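Long-range contacts in phosphoribosylaminoimidazole-succinocarboxamide synthase (Pyrococcus horikoshii, PDB 4O86), which catalyses the ATP-driven joining of L-aspartate to 5-amino-1-(5-phosphoribosyl)imidazole-4-carboxylate, a step of de novo purine biosynthesis: residues Glu89-Asn94 / Asp173-Phe178; Arg93-Gly98 / Gly109-Glu114. One frame throughout, in Å; residues are numbered along the deposited sequence.

Contact 1 (Glu89-Asn94 / Asp173-Phe178). With CDP (cytidine-5'-diphosphate), chain C; C5P (cytidine-5'-monophosphate), chain D; PO4 (phosphate ion), chain G.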
loop_
_atom_site.group_PDB
_atom_site.type_symbol
_atom_site.label_atom_id
_atom_site.label_comp_id
_atom_site.label_asym_id
_atom_site.label_seq_id
_atom_site.Cartn_x
_atom_site.Cartn_y
_atom_site.Cartn_z
ATOM N N GLU A 89 10.210 5.950 3.064
ATOM C CA GLU A 89 10.483 5.368 4.360
ATOM C C GLU A 89 10.151 3.899 4.194
ATOM O O GLU A 89 9.046 3.553 3.762
ATOM C CB GLU A 89 9.647 6.051 5.436
ATOM C CG GLU A 89 10.054 7.517 5.587
ATOM C CD GLU A 89 9.495 8.194 6.814
ATOM O OE1 GLU A 89 9.624 9.440 6.907
ATOM O OE2 GLU A 89 8.930 7.497 7.691
ATOM N N VAL A 90 11.138 3.048 4.478
ATOM C CA VAL A 90 11.029 1.616 4.260
ATOM C C VAL A 90 10.863 0.937 5.610
ATOM O O VAL A 90 11.754 0.971 6.448
ATOM C CB VAL A 90 12.261 1.069 3.511
ATOM C CG1 VAL A 90 12.103 -0.418 3.225
ATOM C CG2 VAL A 90 12.469 1.848 2.211
ATOM N N VAL A 91 9.698 0.355 5.828
ATOM C CA VAL A 91 9.383 -0.224 7.109
ATOM C C VAL A 91 9.448 -1.763 7.021
ATOM O O VAL A 91 8.833 -2.371 6.142
ATOM C CB VAL A 91 8.001 0.261 7.617
ATOM C CG1 VAL A 91 7.621 -0.480 8.887
ATOM C CG2 VAL A 91 8.008 1.771 7.881
ATOM N N VAL A 92 10.221 -2.376 7.913
ATOM C CA VAL A 92 10.262 -3.828 8.012
ATOM C C VAL A 92 9.580 -4.261 9.323
ATOM O O VAL A 92 9.797 -3.646 10.351
ATOM C CB VAL A 92 11.717 -4.353 7.942
ATOM C CG1 VAL A 92 11.733 -5.863 7.866
ATOM C CG2 VAL A 92 12.447 -3.765 6.742
ATOM N N ARG A 93 8.745 -5.299 9.277
ATOM C CA ARG A 93 7.941 -5.681 10.438
ATOM C C ARG A 93 8.023 -7.187 10.736
ATOM O O ARG A 93 7.774 -8.016 9.848
ATOM C CB ARG A 93 6.477 -5.225 10.248
ATOM C CG ARG A 93 6.326 -3.943 9.412
ATOM C CD ARG A 93 4.895 -3.425 9.355
ATOM N NE ARG A 93 4.494 -2.872 10.635
ATOM C CZ ARG A 93 4.085 -1.626 10.855
ATOM N NH1 ARG A 93 3.966 -0.736 9.860
ATOM N NH2 ARG A 93 3.778 -1.278 12.101
ATOM N N ASN A 94 8.372 -7.529 11.982
ATOM C CA ASN A 94 8.479 -8.939 12.437
ATOM C C ASN A 94 7.304 -9.382 13.319
ATOM O O ASN A 94 6.861 -10.547 13.270
ATOM C CB ASN A 94 9.796 -9.155 13.187
ATOM C CG ASN A 94 11.007 -8.828 12.329
ATOM O OD1 ASN A 94 11.126 -9.310 11.196
ATOM N ND2 ASN A 94 11.894 -7.988 12.844
ATOM N N ASP A 173 9.535 -3.926 14.773
ATOM C CA ASP A 173 9.535 -3.361 13.417
ATOM C C ASP A 173 10.490 -2.189 13.441
ATOM O O ASP A 173 11.024 -1.870 14.506
ATOM C CB ASP A 173 8.135 -2.900 12.988
ATOM C CG ASP A 173 7.495 -1.928 13.989
ATOM O OD1 ASP A 173 8.209 -1.124 14.604
ATOM O OD2 ASP A 173 6.265 -1.971 14.153
ATOM N N PHE A 174 10.720 -1.562 12.287
ATOM C CA PHE A 174 11.613 -0.397 12.210
ATOM C C PHE A 174 11.510 0.273 10.854
ATOM O O PHE A 174 11.034 -0.324 9.892
ATOM C CB PHE A 174 13.083 -0.776 12.511
ATOM C CG PHE A 174 13.671 -1.797 11.561
ATOM C CD1 PHE A 174 14.484 -1.395 10.504
ATOM C CD2 PHE A 174 13.420 -3.157 11.728
ATOM C CE1 PHE A 174 15.042 -2.321 9.630
ATOM C CE2 PHE A 174 13.966 -4.094 10.850
ATOM C CZ PHE A 174 14.777 -3.674 9.797
ATOM N N LYS A 175 11.962 1.519 10.787
ATOM C CA LYS A 175 11.949 2.285 9.547
ATOM C C LYS A 175 13.382 2.608 9.084
ATOM O O LYS A 175 14.224 3.029 9.875
ATOM C CB LYS A 175 11.155 3.581 9.744
ATOM C CG LYS A 175 10.998 4.452 8.494
ATOM C CD LYS A 175 12.105 5.495 8.341
ATOM C CE LYS A 175 12.020 6.586 9.420
ATOM N NZ LYS A 175 13.186 7.532 9.389
ATOM N N LEU A 176 13.630 2.437 7.789
ATOM C CA LEU A 176 14.882 2.863 7.182
ATOM C C LEU A 176 14.653 3.901 6.092
ATOM O O LEU A 176 13.546 4.029 5.537
ATOM C CB LEU A 176 15.629 1.672 6.560
ATOM C CG LEU A 176 15.962 0.480 7.461
ATOM C CD1 LEU A 176 16.543 -0.644 6.613
ATOM C CD2 LEU A 176 16.901 0.875 8.597
ATOM N N GLU A 177 15.727 4.616 5.771
ATOM C CA GLU A 177 15.753 5.496 4.618
ATOM C C GLU A 177 17.028 5.256 3.811
ATOM O O GLU A 177 18.049 4.794 4.347
ATOM C CB GLU A 177 15.656 6.949 5.067
ATOM C CG GLU A 177 14.302 7.282 5.670
ATOM C CD GLU A 177 14.174 8.736 6.042
ATOM O OE1 GLU A 177 14.770 9.573 5.339
ATOM O OE2 GLU A 177 13.473 9.034 7.025
ATOM N N PHE A 178 16.959 5.569 2.523
ATOM C CA PHE A 178 18.034 5.274 1.588
ATOM C C PHE A 178 18.250 6.425 0.630
ATOM O O PHE A 178 17.328 7.197 0.335
ATOM C CB PHE A 178 17.675 4.056 0.725
ATOM C CG PHE A 178 17.557 2.779 1.484
ATOM C CD1 PHE A 178 18.654 1.929 1.612
ATOM C CD2 PHE A 178 16.346 2.416 2.076
ATOM C CE1 PHE A 178 18.550 0.735 2.293
ATOM C CE2 PHE A 178 16.236 1.217 2.772
ATOM C CZ PHE A 178 17.336 0.387 2.883
HETATM O O3B CDP C . 2.376 5.575 13.666
HETATM P PB CDP C . 3.373 4.484 13.947
HETATM O O1B CDP C . 4.733 5.029 14.348
HETATM O O2B CDP C . 2.856 3.357 14.800
HETATM O O3A CDP C . 3.619 3.828 12.489
HETATM P PA CDP C . 4.018 2.288 12.219
HETATM O O1A CDP C . 3.850 2.012 10.744
HETATM O O2A CDP C . 3.292 1.374 13.183
HETATM O "O5'" CDP C . 5.584 2.278 12.579
HETATM C "C5'" CDP C . 6.468 1.322 11.998
HETATM C "C4'" CDP C . 7.883 1.575 12.501
HETATM O "O4'" CDP C . 8.476 2.646 11.768
HETATM C "C3'" CDP C . 7.874 2.011 13.956
HETATM O "O3'" CDP C . 9.003 1.435 14.622
HETATM C "C2'" CDP C . 8.036 3.508 13.931
HETATM O "O2'" CDP C . 8.802 3.897 15.077
HETATM C "C1'" CDP C . 8.784 3.750 12.629
HETATM N N1 CDP C . 8.388 4.991 11.945
HETATM C C2 CDP C . 9.296 6.069 11.856
HETATM O O2 CDP C . 10.425 5.973 12.379
HETATM N N3 CDP C . 8.940 7.205 11.208
HETATM C C4 CDP C . 7.722 7.315 10.636
HETATM N N4 CDP C . 7.378 8.456 9.996
HETATM C C5 CDP C . 6.812 6.264 10.707
HETATM C C6 CDP C . 7.177 5.093 11.372
HETATM O O3P C5P D . 3.506 3.619 12.743
HETATM P P C5P D . 3.964 2.302 12.174
HETATM O O1P C5P D . 3.622 1.088 13.008
HETATM O O2P C5P D . 3.626 2.124 10.713
HETATM O "O5'" C5P D . 5.565 2.399 12.275
HETATM C "C5'" C5P D . 6.395 1.271 12.001
HETATM C "C4'" C5P D . 7.814 1.543 12.486
HETATM O "O4'" C5P D . 8.405 2.595 11.725
HETATM C "C3'" C5P D . 7.825 2.006 13.934
HETATM O "O3'" C5P D . 8.946 1.419 14.603
HETATM C "C2'" C5P D . 8.025 3.498 13.882
HETATM O "O2'" C5P D . 8.817 3.881 15.012
HETATM C "C1'" C5P D . 8.760 3.701 12.566
HETATM N N1 C5P D . 8.391 4.945 11.872
HETATM C C2 C5P D . 9.292 6.032 11.839
HETATM N N3 C5P D . 8.957 7.170 11.184
HETATM C C4 C5P D . 7.766 7.273 10.554
HETATM C C5 C5P D . 6.865 6.212 10.571
HETATM C C6 C5P D . 7.210 5.039 11.242
HETATM O O2 C5P D . 10.396 5.943 12.416
HETATM N N4 C5P D . 7.442 8.414 9.905
HETATM P P PO4 G . 10.520 10.396 10.080
HETATM O O1 PO4 G . 9.237 10.151 9.332
HETATM O O2 PO4 G . 10.780 9.319 11.109
HETATM O O3 PO4 G . 11.673 10.390 9.106
HETATM O O4 PO4 G . 10.412 11.747 10.767
HETATM O O HOH W 1 4.734 -4.008 13.184
#
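Val90 with Leu176 and Val92 with Phe174 are the hydrogen-bonded pairs of an antiparallel ladder whose strand axes run at 160°. In each pair the amide of either residue reaches the other's carbonyl; Val90 N to Leu176 O, at 2.8 Å, is almost perfectly straight. Val91 with Lys175 and Arg93 with Asp173 make the non-hydrogen-bonded pairs between.

Apolar packing fills the face bearing Val90, Val92, Phe174 and Leu176, with Phe178 as a neighbour at its end. Phe174 CG sits between its own N and carbonyl carbon (chi1 60°), which lays the ring alongside Val92, with CZ 3.6 Å from Val92 CB. At the other end, Val90 CG2 meets the edge of the Phe178 ring, 3.9 Å from CE2. Ala153, Asn157 and Ile152 of helix 143-165 back this face.

Both strands belong to the large antiparallel sheet of the SAICAR synthetase fold, and the face bearing Val91, Arg93, Asp173 and Lys175 is the floor of a ligand site occupied by CDP or, overlapping it, CMP. This is probably the pocket of the phosphoribosyl substrate.

Charged and ligand-bound groups gather on that floor. Arg93 NH2 and Asp173 OD2 form a salt bridge at 3.3 Å, their planes 88° apart; a water joins Arg93 NE to the same oxygen, which also pairs with Arg198. The guanidinium gives NH1 and NH2 to different alpha-phosphate oxygens, NH1 reaching CDP O1A at 2.9 Å. Asp173 OD1 lies 2.7 Å from CDP O3' of the ribose. Glu89, paired with Lys122, brings OE2 close to the cytosine N4, its CB resting on the bent Lys175 chain. Lys175 NZ bridges to Glu177 OE2 at 2.8 Å and to Asp190, and donates to a phosphate ion, while Glu177 OE1 is hydrogen-bonded to ADP O2'.

Contact 2 (Arg93-Gly98 / Gly109-Glu114). With C5P (cytidine-5'-monophosphate), chain D; CDP (cytidine-5'-diphosphate), chain C.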
loop_
_atom_site.group_PDB
_atom_site.type_symbol
_atom_site.label_atom_id
_atom_site.label_comp_id
_atom_site.label_asym_id
_atom_site.label_seq_id
_atom_site.Cartn_x
_atom_site.Cartn_y
_atom_site.Cartn_z
ATOM N N ARG A 93 8.745 -5.299 9.277
ATOM C CA ARG A 93 7.941 -5.681 10.438
ATOM C C ARG A 93 8.023 -7.187 10.736
ATOM O O ARG A 93 7.774 -8.016 9.848
ATOM C CB ARG A 93 6.477 -5.225 10.248
ATOM C CG ARG A 93 6.326 -3.943 9.412
ATOM C CD ARG A 93 4.895 -3.425 9.355
ATOM N NE ARG A 93 4.494 -2.872 10.635
ATOM C CZ ARG A 93 4.085 -1.626 10.855
ATOM N NH1 ARG A 93 3.966 -0.736 9.860
ATOM N NH2 ARG A 93 3.778 -1.278 12.101
ATOM N N ASN A 94 8.372 -7.529 11.982
ATOM C CA ASN A 94 8.479 -8.939 12.437
ATOM C C ASN A 94 7.304 -9.382 13.319
ATOM O O ASN A 94 6.861 -10.547 13.270
ATOM C CB ASN A 94 9.796 -9.155 13.187
ATOM C CG ASN A 94 11.007 -8.828 12.329
ATOM O OD1 ASN A 94 11.126 -9.310 11.196
ATOM N ND2 ASN A 94 11.894 -7.988 12.844
ATOM N N VAL A 95 6.836 -8.438 14.133
ATOM C CA VAL A 95 5.769 -8.644 15.094
ATOM C C VAL A 95 4.747 -7.546 14.831
ATOM O O VAL A 95 5.131 -6.401 14.555
ATOM C CB VAL A 95 6.313 -8.535 16.537
ATOM C CG1 VAL A 95 5.187 -8.535 17.558
ATOM C CG2 VAL A 95 7.295 -9.666 16.815
ATOM N N VAL A 96 3.463 -7.900 14.882
ATOM C CA VAL A 96 2.364 -6.948 14.671
ATOM C C VAL A 96 2.314 -5.886 15.783
ATOM O O VAL A 96 2.228 -6.213 16.975
ATOM C CB VAL A 96 0.996 -7.665 14.592
ATOM C CG1 VAL A 96 -0.135 -6.650 14.458
ATOM C CG2 VAL A 96 0.964 -8.682 13.445
ATOM N N ALA A 97 2.369 -4.618 15.371
ATOM C CA ALA A 97 2.247 -3.468 16.268
ATOM C C ALA A 97 1.871 -2.243 15.426
ATOM O O ALA A 97 1.904 -2.309 14.195
ATOM C CB ALA A 97 3.570 -3.229 16.991
ATOM N N GLY A 98 1.527 -1.133 16.085
ATOM C CA GLY A 98 1.236 0.136 15.384
ATOM C C GLY A 98 0.220 0.057 14.253
ATOM O O GLY A 98 -0.816 -0.608 14.377
ATOM N N GLY A 109 1.456 -8.064 19.008
ATOM C CA GLY A 109 2.278 -9.151 19.524
ATOM C C GLY A 109 2.247 -10.409 18.681
ATOM O O GLY A 109 3.051 -11.312 18.881
ATOM N N TYR A 110 1.317 -10.483 17.736
ATOM C CA TYR A 110 1.299 -11.597 16.775
ATOM C C TYR A 110 2.646 -11.679 16.056
ATOM O O TYR A 110 3.137 -10.688 15.530
ATOM C CB TYR A 110 0.172 -11.399 15.772
ATOM C CG TYR A 110 -0.101 -12.557 14.826
ATOM C CD1 TYR A 110 -1.155 -13.450 15.074
ATOM C CD2 TYR A 110 0.658 -12.731 13.666
ATOM C CE1 TYR A 110 -1.433 -14.485 14.200
ATOM C CE2 TYR A 110 0.387 -13.767 12.778
ATOM C CZ TYR A 110 -0.658 -14.627 13.051
ATOM O OH TYR A 110 -0.906 -15.645 12.188
ATOM N N GLU A 111 3.243 -12.869 16.073
ATOM C CA GLU A 111 4.494 -13.136 15.388
ATOM C C GLU A 111 4.231 -13.439 13.914
ATOM O O GLU A 111 3.509 -14.384 13.597
ATOM C CB GLU A 111 5.158 -14.340 16.036
ATOM C CG GLU A 111 6.365 -14.885 15.291
ATOM C CD GLU A 111 7.650 -14.455 15.956
ATOM O OE1 GLU A 111 7.786 -13.234 16.226
ATOM O OE2 GLU A 111 8.499 -15.338 16.232
ATOM N N LEU A 112 4.809 -12.648 13.016
ATOM C CA LEU A 112 4.563 -12.850 11.586
ATOM C C LEU A 112 5.273 -14.107 11.054
ATOM O O LEU A 112 6.383 -14.409 11.493
ATOM C CB LEU A 112 4.941 -11.597 10.767
ATOM C CG LEU A 112 4.151 -10.322 11.088
ATOM C CD1 LEU A 112 4.830 -9.091 10.500
ATOM C CD2 LEU A 112 2.704 -10.423 10.607
ATOM N N PRO A 113 4.626 -14.847 10.119
ATOM C CA PRO A 113 5.281 -16.034 9.553
ATOM C C PRO A 113 6.545 -15.682 8.762
ATOM O O PRO A 113 7.454 -16.504 8.648
ATOM C CB PRO A 113 4.193 -16.662 8.651
ATOM C CG PRO A 113 3.209 -15.556 8.372
ATOM C CD PRO A 113 3.262 -14.646 9.580
ATOM N N GLU A 114 6.603 -14.460 8.234
ATOM C CA GLU A 114 7.823 -13.931 7.627
ATOM C C GLU A 114 7.794 -12.390 7.683
ATOM O O GLU A 114 6.738 -11.796 7.916
ATOM C CB GLU A 114 8.019 -14.454 6.183
ATOM C CG GLU A 114 6.972 -14.018 5.165
ATOM C CD GLU A 114 5.694 -14.844 5.220
ATOM O OE1 GLU A 114 4.594 -14.252 5.105
ATOM O OE2 GLU A 114 5.778 -16.087 5.389
HETATM O O3P C5P D . 3.506 3.619 12.743
HETATM P P C5P D . 3.964 2.302 12.174
HETATM O O1P C5P D . 3.622 1.088 13.008
HETATM O O2P C5P D . 3.626 2.124 10.713
HETATM O "O5'" C5P D . 5.565 2.399 12.275
HETATM C "C5'" C5P D . 6.395 1.271 12.001
HETATM C "C4'" C5P D . 7.814 1.543 12.486
HETATM O "O4'" C5P D . 8.405 2.595 11.725
HETATM C "C3'" C5P D . 7.825 2.006 13.934
HETATM O "O3'" C5P D . 8.946 1.419 14.603
HETATM C "C2'" C5P D . 8.025 3.498 13.882
HETATM O "O2'" C5P D . 8.817 3.881 15.012
HETATM C "C1'" C5P D . 8.760 3.701 12.566
HETATM N N1 C5P D . 8.391 4.945 11.872
HETATM C C2 C5P D . 9.292 6.032 11.839
HETATM N N3 C5P D . 8.957 7.170 11.184
HETATM C C4 C5P D . 7.766 7.273 10.554
HETATM C C5 C5P D . 6.865 6.212 10.571
HETATM C C6 C5P D . 7.210 5.039 11.242
HETATM O O2 C5P D . 10.396 5.943 12.416
HETATM N N4 C5P D . 7.442 8.414 9.905
HETATM O O3B CDP C . 2.376 5.575 13.666
HETATM P PB CDP C . 3.373 4.484 13.947
HETATM O O1B CDP C . 4.733 5.029 14.348
HETATM O O2B CDP C . 2.856 3.357 14.800
HETATM O O3A CDP C . 3.619 3.828 12.489
HETATM P PA CDP C . 4.018 2.288 12.219
HETATM O O1A CDP C . 3.850 2.012 10.744
HETATM O O2A CDP C . 3.292 1.374 13.183
HETATM O "O5'" CDP C . 5.584 2.278 12.579
HETATM C "C5'" CDP C . 6.468 1.322 11.998
HETATM C "C4'" CDP C . 7.883 1.575 12.501
HETATM O "O4'" CDP C . 8.476 2.646 11.768
HETATM C "C3'" CDP C . 7.874 2.011 13.956
HETATM O "O3'" CDP C . 9.003 1.435 14.622
HETATM C "C2'" CDP C . 8.036 3.508 13.931
HETATM O "O2'" CDP C . 8.802 3.897 15.077
HETATM C "C1'" CDP C . 8.784 3.750 12.629
HETATM N N1 CDP C . 8.388 4.991 11.945
HETATM C C2 CDP C . 9.296 6.069 11.856
HETATM O O2 CDP C . 10.425 5.973 12.379
HETATM N N3 CDP C . 8.940 7.205 11.208
HETATM C C4 CDP C . 7.722 7.315 10.636
HETATM N N4 CDP C . 7.378 8.456 9.996
HETATM C C5 CDP C . 6.812 6.264 10.707
HETATM C C6 CDP C . 7.177 5.093 11.372
#
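Leu112 turns CG anti to its carbonyl carbon (chi1 -62°), so that CG stays beside Asn94 O and CD1 comes to 3.2 Å from Arg93 O. Val96, with CG1 anti to the backbone N (chi1 177°), points CG2 at the facing segment, where it lies 3.8 Å from Leu112 CD2 and 3.7 Å from Tyr110 CB. These groups form a small apolar patch, with Leu100 of the intervening loop against Leu112.

Backbone bonds fix the alignment. Val95 and Glu111 form an antiparallel non-hydrogen-bonded pair, bracketed by Leu112 N to Asn94 O and by Val96 N to Tyr110 O, the latter 2.9 Å and nearly straight at 170°. Gly109 N adds a third bond, to Val96 O, giving with Tyr110 the pattern of a G1 beta bulge at the end of this short pairing, which closes the loop joining strands 84-93 and 111-121. Val95 CG1 lies 3.6 Å from Gly109 CA, a glycine whose backbone angles would press a CB against the preceding carbonyl oxygen, while CG2 meets the carboxylate oxygen OE1 of the bent Glu111 chain; Trp200 and Val172 pack on Val95. Lys137 of the second subunit packs on Glu114.

Beyond this pairing the loop reaches the ligand. Gly98 CA comes to 3.3 Å from CDP O2A, so close that a side chain would collide with that oxygen. Arg93 NH2 lies 3.0 Å from Ala97 O, and Glu118 forms a salt bridge with NH1. A leucine in place of Arg93 would probably deprive the alpha-phosphate of a positively charged mate and leave Asp173 and Glu118 without a shared cation. Main-chain bonds and the apolar patch thus hold the loop's shape, while its phosphate end depends on charge and on a glycine that permits close approach.

The centres of the two contacts lie 13 Å apart, and both start from the same piece of chain, sharing Arg93 and Asn94. Contact 1 pairs strand 84-93 with the later strand 169-180, its centre about 6 Å from the centre of the chain; the centre of contact 2 lies about 17 Å from it, and there the loop after strand 84-93 pairs with the beginning of strand 111-121, that strand's neighbour on the other side in the same large antiparallel sheet. At Asn94 the chain turns a corner, leaving contact 1 for contact 2. They touch where Asp173 OD2 packs 4.1 Å from Ala97 CB. The ligand's phosphate is thus approached from both the sheet and the loop that follows it.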